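Local coordinates for MHC class I protein (Ginglymostoma cirratum, PDB 6LUP) that binds a peptide in a groove between two helical walls above a beta sheet and probably presents it to T cells at the cell surface, at residues Q30-Y35 with Q167-N172; D38-I43 with G67-G72; K81-T86 with V134-I139. All coordinates share one frame; numbering follows the deposited sequence.

All three contacts belong to the peptide-binding platform, an antiparallel sheet carrying two helical walls with the peptide between them. Contact 1 joins the sheet to helix 148-172 and contact 2 joins a sheet-edge loop to helix 55-82. Contact 3 brings the end of that helix against the start of helix 135-146. Contacts 1 and 2 have centres 19 Å apart but touch: Tyr35 OH probably hydrogen-bonds Glu69 OE1 at 2.8 Å. Contact 3 lies 36 Å from contact 1 and 25 Å from contact 2, centre to centre. The peptide backbone is hydrogen-bonded by Tyr169 in contact 1 and by Trp68 and Trp71 in contact 2, and Arg82 of contact 3 forms a long, weak ion pair with it.

Contact 1 of 3, residues Q30-Y35 with Q167-N172; sequences QQFVQY and QKYLKN
Phe32 on strand 30-36 and Tyr169 on helix 148-172 face each other with their CA atoms 9.8 Å apart, a separation that two aromatic side chains can bridge from both backbones. This is the floor and wall of the MHC class I peptide groove. CE2 of Phe32 lies over one face of the Tyr169 ring, toward its rim, and CZ of Phe32 is 3.7 Å from CE2 of Tyr169. The planes are inclined at 56° with centroids 4.9 Å apart, an oblique meeting held by apolar contact. With CG between its backbone N and carbonyl carbon (chi1 77°), the Phe32 ring is carried toward Tyr169. Phenylalanine suits the buried floor, where Leu5 and Tyr7 also touch it. Tyrosine adds a hydroxyl to a similar ring: Tyr169 OH bonds Tyr57 OH and the backbone of the bound peptide, consistent with the pocket that holds a peptide's amino end in class I molecules. The strand has a classic beta bulge here, two residues, Phe32 and Val33, being set against the single Gly25 of strand 21-27. Val33 CG2 sits 3.8 Å above the centre of the Phe32 ring. Gln31 NE2 serves an acidic side chain of the partner protein chain and also bonds Val33 O at 3.0 Å, approaching from above the carbonyl plane.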
loop_
_atom_site.group_PDB
_atom_site.type_symbol
_atom_site.label_atom_id
_atom_site.label_comp_id
_atom_site.label_asym_id
_atom_site.label_seq_id
_atom_site.Cartn_x
_atom_site.Cartn_y
_atom_site.Cartn_z
ATOM N N GLN A 30 2.316 -7.292 4.654
ATOM C CA GLN A 30 1.051 -7.551 5.332
ATOM C C GLN A 30 0.745 -6.495 6.394
ATOM O O GLN A 30 1.528 -6.298 7.332
ATOM C CB GLN A 30 1.067 -8.959 5.937
ATOM C CG GLN A 30 -0.093 -9.278 6.867
ATOM C CD GLN A 30 -0.043 -10.707 7.369
ATOM O OE1 GLN A 30 -0.131 -11.652 6.589
ATOM N NE2 GLN A 30 0.094 -10.871 8.676
ATOM N N GLN A 31 -0.391 -5.813 6.240
ATOM C CA GLN A 31 -0.839 -4.868 7.253
ATOM C C GLN A 31 -1.304 -5.629 8.486
ATOM O O GLN A 31 -2.056 -6.596 8.372
ATOM C CB GLN A 31 -1.970 -3.985 6.735
ATOM C CG GLN A 31 -2.131 -2.710 7.547
ATOM C CD GLN A 31 -3.500 -2.077 7.410
ATOM O OE1 GLN A 31 -4.076 -2.046 6.329
ATOM N NE2 GLN A 31 -4.021 -1.550 8.514
ATOM N N PHE A 32 -0.859 -5.199 9.660
ATOM C CA PHE A 32 -1.203 -5.916 10.891
ATOM C C PHE A 32 -1.850 -5.048 11.967
ATOM O O PHE A 32 -2.554 -5.560 12.829
ATOM C CB PHE A 32 0.001 -6.711 11.429
ATOM C CG PHE A 32 1.041 -5.873 12.127
ATOM C CD1 PHE A 32 1.877 -5.025 11.407
ATOM C CD2 PHE A 32 1.212 -5.966 13.509
ATOM C CE1 PHE A 32 2.839 -4.258 12.052
ATOM C CE2 PHE A 32 2.180 -5.207 14.160
ATOM C CZ PHE A 32 2.993 -4.350 13.430
ATOM N N VAL A 33 -1.613 -3.739 11.913
ATOM C CA VAL A 33 -2.237 -2.799 12.850
ATOM C C VAL A 33 -2.773 -1.555 12.138
ATOM O O VAL A 33 -2.380 -1.242 11.007
ATOM C CB VAL A 33 -1.306 -2.390 14.028
ATOM C CG1 VAL A 33 -1.093 -3.556 14.986
ATOM C CG2 VAL A 33 0.030 -1.836 13.537
ATOM N N GLN A 34 -3.683 -0.861 12.812
ATOM C CA GLN A 34 -4.287 0.359 12.297
ATOM C C GLN A 34 -4.649 1.247 13.473
ATOM O O GLN A 34 -5.008 0.759 14.548
ATOM C CB GLN A 34 -5.539 0.034 11.470
ATOM C CG GLN A 34 -6.184 1.222 10.754
ATOM C CD GLN A 34 -7.198 1.992 11.600
ATOM O OE1 GLN A 34 -7.623 1.542 12.668
ATOM N NE2 GLN A 34 -7.585 3.170 11.120
ATOM N N TYR A 35 -4.544 2.552 13.254
ATOM C CA TYR A 35 -5.035 3.555 14.183
ATOM C C TYR A 35 -5.625 4.721 13.389
ATOM O O TYR A 35 -5.103 5.081 12.328
ATOM C CB TYR A 35 -3.883 4.038 15.060
ATOM C CG TYR A 35 -4.239 5.127 16.044
ATOM C CD1 TYR A 35 -4.319 6.458 15.640
ATOM C CD2 TYR A 35 -4.461 4.832 17.386
ATOM C CE1 TYR A 35 -4.637 7.460 16.539
ATOM C CE2 TYR A 35 -4.774 5.829 18.294
ATOM C CZ TYR A 35 -4.860 7.142 17.864
ATOM O OH TYR A 35 -5.169 8.141 18.754
ATOM N N GLN A 167 11.379 -9.450 14.832
ATOM C CA GLN A 167 11.740 -10.847 15.070
ATOM C C GLN A 167 10.680 -11.612 15.859
ATOM O O GLN A 167 10.460 -12.801 15.622
ATOM C CB GLN A 167 13.107 -10.941 15.747
ATOM C CG GLN A 167 14.248 -10.933 14.742
ATOM C CD GLN A 167 15.593 -10.626 15.363
ATOM O OE1 GLN A 167 15.690 -10.298 16.547
ATOM N NE2 GLN A 167 16.647 -10.728 14.560
ATOM N N LYS A 168 10.021 -10.916 16.781
ATOM C CA LYS A 168 8.935 -11.498 17.550
ATOM C C LYS A 168 7.730 -11.723 16.647
ATOM O O LYS A 168 7.109 -12.784 16.683
ATOM C CB LYS A 168 8.561 -10.591 18.724
ATOM C CG LYS A 168 7.521 -11.187 19.660
ATOM C CD LYS A 168 6.899 -10.126 20.547
ATOM C CE LYS A 168 5.993 -10.762 21.584
ATOM N NZ LYS A 168 5.317 -9.731 22.411
ATOM N N TYR A 169 7.415 -10.719 15.832
ATOM C CA TYR A 169 6.309 -10.806 14.883
ATOM C C TYR A 169 6.487 -11.962 13.903
ATOM O O TYR A 169 5.540 -12.699 13.633
ATOM C CB TYR A 169 6.140 -9.492 14.115
ATOM C CG TYR A 169 5.737 -8.302 14.964
ATOM C CD1 TYR A 169 4.947 -8.457 16.103
ATOM C CD2 TYR A 169 6.121 -7.011 14.601
ATOM C CE1 TYR A 169 4.573 -7.366 16.870
ATOM C CE2 TYR A 169 5.749 -5.911 15.357
ATOM C CZ TYR A 169 4.977 -6.091 16.488
ATOM O OH TYR A 169 4.608 -4.998 17.237
ATOM N N LEU A 170 7.703 -12.120 13.388
ATOM C CA LEU A 170 8.020 -13.213 12.465
ATOM C C LEU A 170 7.823 -14.597 13.085
ATOM O O LEU A 170 7.427 -15.534 12.398
ATOM C CB LEU A 170 9.440 -13.070 11.910
ATOM C CG LEU A 170 9.666 -11.920 10.921
ATOM C CD1 LEU A 170 11.151 -11.650 10.749
ATOM C CD2 LEU A 170 9.014 -12.186 9.573
ATOM N N LYS A 171 8.092 -14.723 14.382
ATOM C CA LYS A 171 7.806 -15.962 15.095
ATOM C C LYS A 171 6.297 -16.143 15.297
ATOM O O LYS A 171 5.741 -17.176 14.927
ATOM C CB LYS A 171 8.558 -16.003 16.430
ATOM C CG LYS A 171 8.136 -17.123 17.372
ATOM C CD LYS A 171 8.429 -16.744 18.820
ATOM C CE LYS A 171 7.533 -17.493 19.799
ATOM N NZ LYS A 171 7.527 -16.848 21.145
ATOM N N ASN A 172 5.638 -15.134 15.865
ATOM C CA ASN A 172 4.209 -15.220 16.192
ATOM C C ASN A 172 3.263 -15.234 14.992
ATOM O O ASN A 172 2.158 -15.767 15.081
ATOM C CB ASN A 172 3.806 -14.104 17.160
ATOM C CG ASN A 172 4.302 -14.344 18.577
ATOM O OD1 ASN A 172 4.519 -13.398 19.333
ATOM N ND2 ASN A 172 4.480 -15.610 18.946
#

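Contact 2 of 3, residues D38-I43 with G67-G72; sequences DRKEMI and GWEPWG
Lys40, in the loop between strands 30-36 and 43-44, reaches Glu69 on helix 55-82, tying the edge of the MHC class I platform to its helical wall. The link is ionic: NZ of Lys40 lies 3.2 Å from OE2 of Glu69 in a salt bridge whose hydrogen bond is weak. The two chains cross at about a right angle; Glu69 reaches toward the loop as an extended chain, CG anti to the backbone N (chi1 -179°), while Lys40 bends at its last torsion to bring its ammonium group to OE2. Each group has a second partner, Ser37 O for Lys40 NZ and Tyr35 OH for Glu69 OE1. Within the loop, Arg39 NE meets Glu41 OE1 at 3.2 Å in an almost straight bond lying in the guanidinium plane, and Ile43 CG2 packs over a face of that group. On the groove side of the helix Trp68 CZ3 stands 3.5 Å above a face of Trp71. Both indoles bond the bound peptide's backbone through NE1. A flexible lysine suits the exposed loop, and an acid facing it gives charge complementarity; with its two oxygens divided between an ammonium and a phenol, Glu69 would probably favour the ionised form.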
loop_
_atom_site.group_PDB
_atom_site.type_symbol
_atom_site.label_atom_id
_atom_site.label_comp_id
_atom_site.label_asym_id
_atom_site.label_seq_id
_atom_site.Cartn_x
_atom_site.Cartn_y
_atom_site.Cartn_z
ATOM N N ASP A 38 -10.582 8.954 14.730
ATOM C CA ASP A 38 -11.981 8.779 15.116
ATOM C C ASP A 38 -12.102 7.771 16.264
ATOM O O ASP A 38 -12.651 8.090 17.320
ATOM C CB ASP A 38 -12.843 8.352 13.921
ATOM C CG ASP A 38 -12.900 9.409 12.820
ATOM O OD1 ASP A 38 -12.837 10.619 13.134
ATOM O OD2 ASP A 38 -13.016 9.026 11.632
ATOM N N ARG A 39 -11.575 6.567 16.057
ATOM C CA ARG A 39 -11.632 5.515 17.071
ATOM C C ARG A 39 -10.601 5.729 18.179
ATOM O O ARG A 39 -10.824 5.326 19.321
ATOM C CB ARG A 39 -11.435 4.141 16.435
ATOM C CG ARG A 39 -12.018 3.008 17.256
ATOM C CD ARG A 39 -11.285 1.706 17.014
ATOM N NE ARG A 39 -11.631 0.712 18.030
ATOM C CZ ARG A 39 -12.341 -0.390 17.798
ATOM N NH1 ARG A 39 -12.785 -0.661 16.575
ATOM N NH2 ARG A 39 -12.599 -1.231 18.795
ATOM N N LYS A 40 -9.473 6.343 17.821
ATOM C CA LYS A 40 -8.397 6.707 18.763
ATOM C C LYS A 40 -7.786 5.531 19.538
ATOM O O LYS A 40 -7.344 5.683 20.680
ATOM C CB LYS A 40 -8.863 7.810 19.726
ATOM C CG LYS A 40 -9.356 9.082 19.052
ATOM C CD LYS A 40 -9.491 10.210 20.072
ATOM C CE LYS A 40 -10.475 11.276 19.615
ATOM N NZ LYS A 40 -9.974 12.057 18.450
ATOM N N GLU A 41 -7.760 4.361 18.904
ATOM C CA GLU A 41 -7.148 3.161 19.481
ATOM C C GLU A 41 -6.385 2.388 18.414
ATOM O O GLU A 41 -6.803 2.333 17.256
ATOM C CB GLU A 41 -8.202 2.248 20.103
ATOM C CG GLU A 41 -8.858 2.800 21.353
ATOM C CD GLU A 41 -9.992 1.927 21.861
ATOM O OE1 GLU A 41 -10.727 1.348 21.027
ATOM O OE2 GLU A 41 -10.149 1.824 23.101
ATOM N N MET A 42 -5.259 1.801 18.804
ATOM C CA MET A 42 -4.531 0.914 17.909
ATOM C C MET A 42 -5.239 -0.435 17.899
ATOM O O MET A 42 -5.474 -1.021 18.952
ATOM C CB MET A 42 -3.079 0.755 18.355
ATOM C CG MET A 42 -2.260 -0.116 17.420
ATOM S SD MET A 42 -1.857 0.740 15.887
ATOM C CE MET A 42 -0.150 1.177 16.206
ATOM N N ILE A 43 -5.592 -0.915 16.712
ATOM C CA ILE A 43 -6.358 -2.157 16.594
ATOM C C ILE A 43 -5.665 -3.151 15.665
ATOM O O ILE A 43 -4.953 -2.747 14.745
ATOM C CB ILE A 43 -7.806 -1.894 16.118
ATOM C CG1 ILE A 43 -7.823 -1.285 14.704
ATOM C CG2 ILE A 43 -8.540 -0.998 17.117
ATOM C CD1 ILE A 43 -9.177 -1.300 14.022
ATOM N N GLY A 67 -0.053 10.247 21.095
ATOM C CA GLY A 67 0.952 11.307 21.103
ATOM C C GLY A 67 1.217 11.832 19.703
ATOM O O GLY A 67 1.415 13.036 19.507
ATOM N N TRP A 68 1.218 10.927 18.724
ATOM C CA TRP A 68 1.457 11.296 17.329
ATOM C C TRP A 68 0.304 12.105 16.734
ATOM O O TRP A 68 0.522 12.950 15.870
ATOM C CB TRP A 68 1.698 10.054 16.463
ATOM C CG TRP A 68 3.069 9.439 16.583
ATOM C CD1 TRP A 68 3.377 8.228 17.137
ATOM C CD2 TRP A 68 4.311 9.992 16.121
ATOM N NE1 TRP A 68 4.733 7.996 17.057
ATOM C CE2 TRP A 68 5.330 9.062 16.438
ATOM C CE3 TRP A 68 4.663 11.184 15.478
ATOM C CZ2 TRP A 68 6.672 9.282 16.130
ATOM C CZ3 TRP A 68 6.003 11.408 15.177
ATOM C CH2 TRP A 68 6.990 10.459 15.503
ATOM N N GLU A 69 -0.916 11.838 17.204
ATOM C CA GLU A 69 -2.132 12.414 16.612
ATOM C C GLU A 69 -2.170 13.950 16.610
ATOM O O GLU A 69 -2.340 14.554 15.545
ATOM C CB GLU A 69 -3.393 11.830 17.263
ATOM C CG GLU A 69 -4.690 12.373 16.680
ATOM C CD GLU A 69 -5.935 11.847 17.374
ATOM O OE1 GLU A 69 -5.896 10.742 17.963
ATOM O OE2 GLU A 69 -6.970 12.544 17.322
ATOM N N PRO A 70 -2.024 14.588 17.791
ATOM C CA PRO A 70 -1.989 16.052 17.786
ATOM C C PRO A 70 -0.746 16.609 17.083
ATOM O O PRO A 70 -0.840 17.635 16.401
ATOM C CB PRO A 70 -1.978 16.413 19.277
ATOM C CG PRO A 70 -1.516 15.182 19.979
ATOM C CD PRO A 70 -2.048 14.051 19.162
ATOM N N TRP A 71 0.387 15.921 17.235
ATOM C CA TRP A 71 1.671 16.363 16.687
ATOM C C TRP A 71 1.565 16.771 15.215
ATOM O O TRP A 71 1.885 17.906 14.850
ATOM C CB TRP A 71 2.725 15.268 16.865
ATOM C CG TRP A 71 4.099 15.618 16.338
ATOM C CD1 TRP A 71 5.027 16.425 16.934
ATOM C CD2 TRP A 71 4.697 15.153 15.121
ATOM N NE1 TRP A 71 6.165 16.494 16.163
ATOM C CE2 TRP A 71 5.989 15.723 15.045
ATOM C CE3 TRP A 71 4.266 14.315 14.087
ATOM C CZ2 TRP A 71 6.853 15.486 13.973
ATOM C CZ3 TRP A 71 5.129 14.075 13.018
ATOM C CH2 TRP A 71 6.408 14.662 12.971
ATOM N N GLY A 72 1.095 15.844 14.387
ATOM C CA GLY A 72 0.963 16.081 12.958
ATOM C C GLY A 72 -0.021 17.177 12.594
ATOM O O GLY A 72 0.201 17.909 11.631
#

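Contact 3 of 3, residues K81-T86 with V134-I139; sequences KRTNQT and VTWGEI
Arg82 and Thr83, where helix 55-82 runs out, meet Trp136 and Ile139 at the start of helix 135-146, so that the two helical walls of the MHC class I groove come together at one end. Arg82 and Trp136 have CA atoms only 6.0 Å apart. Val134 begins the second segment by placing its CB over the centre of one face of the Trp136 indole. The opposite face receives Thr83 CG2, which stands 3.6 Å from the centroid of the five-membered ring and 18° off its normal, a CH-pi contact. Threonine fits here by having two different branches: the methyl goes to the indole while OG1 bonds Leu79 O in the last helical turn. A chi1 of 50° sets the Trp136 indole between Val134 and Thr83, and its broad ring also meets Trp115. Its carbonyl then takes up the contact, accepting a bond from Arg82 NH1 at 2.9 Å that arrives near the guanidinium plane but tilted from the carbonyl plane. Further on, Ile139 lays CG2 3.3 Å from CZ of Arg82, above the middle of the guanidinium face, while its longer branch leads away. NH1 also bonds Thr140 OG1, its strongest polar partner, and NH2 makes a long, weak ion pair with the peptide backbone. Arginine is therefore held in two ways, by hydrogen bonds from NH1 and by a methyl over one face. That grip would limit rotation of the group and hold its positive charge near the peptide, probably near its carboxyl end.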
loop_
_atom_site.group_PDB
_atom_site.type_symbol
_atom_site.label_atom_id
_atom_site.label_comp_id
_atom_site.label_asym_id
_atom_site.label_seq_id
_atom_site.Cartn_x
_atom_site.Cartn_y
_atom_site.Cartn_z
ATOM N N LYS A 81 2.279 28.295 7.901
ATOM C CA LYS A 81 2.854 29.583 8.269
ATOM C C LYS A 81 4.234 29.767 7.640
ATOM O O LYS A 81 4.562 30.855 7.162
ATOM C CB LYS A 81 2.935 29.712 9.795
ATOM C CG LYS A 81 3.267 31.113 10.285
ATOM C CD LYS A 81 3.212 31.213 11.802
ATOM C CE LYS A 81 3.594 32.609 12.273
ATOM N NZ LYS A 81 3.674 32.688 13.757
ATOM N N ARG A 82 5.027 28.698 7.634
ATOM C CA ARG A 82 6.383 28.729 7.088
ATOM C C ARG A 82 6.411 28.917 5.573
ATOM O O ARG A 82 7.326 29.544 5.037
ATOM C CB ARG A 82 7.139 27.454 7.453
ATOM C CG ARG A 82 7.576 27.372 8.904
ATOM C CD ARG A 82 8.587 26.256 9.078
ATOM N NE ARG A 82 8.812 25.932 10.482
ATOM C CZ ARG A 82 9.430 24.833 10.908
ATOM N NH1 ARG A 82 9.899 23.943 10.039
ATOM N NH2 ARG A 82 9.587 24.627 12.211
ATOM N N THR A 83 5.410 28.367 4.894
ATOM C CA THR A 83 5.324 28.450 3.438
ATOM C C THR A 83 4.333 29.526 2.994
ATOM O O THR A 83 3.985 29.614 1.813
ATOM C CB THR A 83 4.930 27.090 2.823
ATOM O OG1 THR A 83 3.796 26.563 3.519
ATOM C CG2 THR A 83 6.075 26.101 2.926
ATOM N N ASN A 84 3.893 30.345 3.952
ATOM C CA ASN A 84 2.890 31.396 3.728
ATOM C C ASN A 84 1.629 30.889 3.017
ATOM O O ASN A 84 1.020 31.604 2.219
ATOM C CB ASN A 84 3.506 32.604 3.001
ATOM C CG ASN A 84 4.479 33.384 3.873
ATOM O OD1 ASN A 84 4.128 33.845 4.962
ATOM N ND2 ASN A 84 5.707 33.542 3.391
ATOM N N GLN A 85 1.317 29.621 3.232
ATOM C CA GLN A 85 0.027 29.093 2.727
ATOM C C GLN A 85 -0.994 29.446 3.802
ATOM O O GLN A 85 -0.617 29.451 4.980
ATOM C CB GLN A 85 0.107 27.585 2.528
ATOM C CG GLN A 85 1.241 27.153 1.621
ATOM C CD GLN A 85 0.787 26.069 0.679
ATOM O OE1 GLN A 85 -0.292 26.133 0.111
ATOM N NE2 GLN A 85 1.622 25.061 0.506
ATOM N N THR A 86 -2.244 29.712 3.449
ATOM C CA THR A 86 -3.126 30.127 4.562
ATOM C C THR A 86 -4.334 29.221 4.704
ATOM O O THR A 86 -5.059 29.384 5.684
ATOM C CB THR A 86 -3.705 31.521 4.357
ATOM O OG1 THR A 86 -4.320 31.761 5.621
ATOM C CG2 THR A 86 -4.728 31.555 3.239
ATOM N N VAL A 134 14.499 21.413 1.368
ATOM C CA VAL A 134 13.716 22.650 1.290
ATOM C C VAL A 134 14.047 23.628 2.412
ATOM O O VAL A 134 14.500 23.227 3.485
ATOM C CB VAL A 134 12.194 22.377 1.264
ATOM C CG1 VAL A 134 11.780 21.764 -0.065
ATOM C CG2 VAL A 134 11.772 21.493 2.431
ATOM N N THR A 135 13.809 24.913 2.148
ATOM C CA THR A 135 14.128 25.989 3.090
ATOM C C THR A 135 13.272 25.941 4.353
ATOM O O THR A 135 13.752 26.271 5.441
ATOM C CB THR A 135 13.988 27.387 2.441
ATOM O OG1 THR A 135 12.638 27.584 2.003
ATOM C CG2 THR A 135 14.943 27.544 1.254
ATOM N N TRP A 136 12.014 25.523 4.208
ATOM C CA TRP A 136 11.088 25.451 5.344
ATOM C C TRP A 136 11.342 24.256 6.277
ATOM O O TRP A 136 10.601 24.037 7.241
ATOM C CB TRP A 136 9.621 25.515 4.887
ATOM C CG TRP A 136 9.241 24.569 3.779
ATOM C CD1 TRP A 136 8.755 23.299 3.915
ATOM C CD2 TRP A 136 9.290 24.830 2.368
ATOM N NE1 TRP A 136 8.506 22.750 2.680
ATOM C CE2 TRP A 136 8.826 23.668 1.713
ATOM C CE3 TRP A 136 9.684 25.933 1.596
ATOM C CZ2 TRP A 136 8.745 23.574 0.319
ATOM C CZ3 TRP A 136 9.604 25.839 0.206
ATOM C CH2 TRP A 136 9.139 24.666 -0.414
ATOM N N GLY A 137 12.397 23.500 5.984
ATOM C CA GLY A 137 12.845 22.412 6.845
ATOM C C GLY A 137 14.096 22.761 7.632
ATOM O O GLY A 137 14.399 22.121 8.645
ATOM N N GLU A 138 14.813 23.784 7.169
ATOM C CA GLU A 138 16.100 24.185 7.743
ATOM C C GLU A 138 16.020 24.534 9.223
ATOM O O GLU A 138 16.904 24.169 10.000
ATOM C CB GLU A 138 16.699 25.352 6.956
ATOM C CG GLU A 138 17.209 24.964 5.577
ATOM C CD GLU A 138 17.756 26.140 4.788
ATOM O OE1 GLU A 138 18.080 27.185 5.398
ATOM O OE2 GLU A 138 17.865 26.011 3.549
ATOM N N ILE A 139 14.957 25.231 9.608
ATOM C CA ILE A 139 14.768 25.629 11.002
ATOM C C ILE A 139 14.477 24.426 11.915
ATOM O O ILE A 139 14.845 24.433 13.095
ATOM C CB ILE A 139 13.714 26.763 11.140
ATOM C CG1 ILE A 139 13.638 27.286 12.582
ATOM C CG2 ILE A 139 12.348 26.327 10.633
ATOM C CD1 ILE A 139 14.829 28.123 13.004
#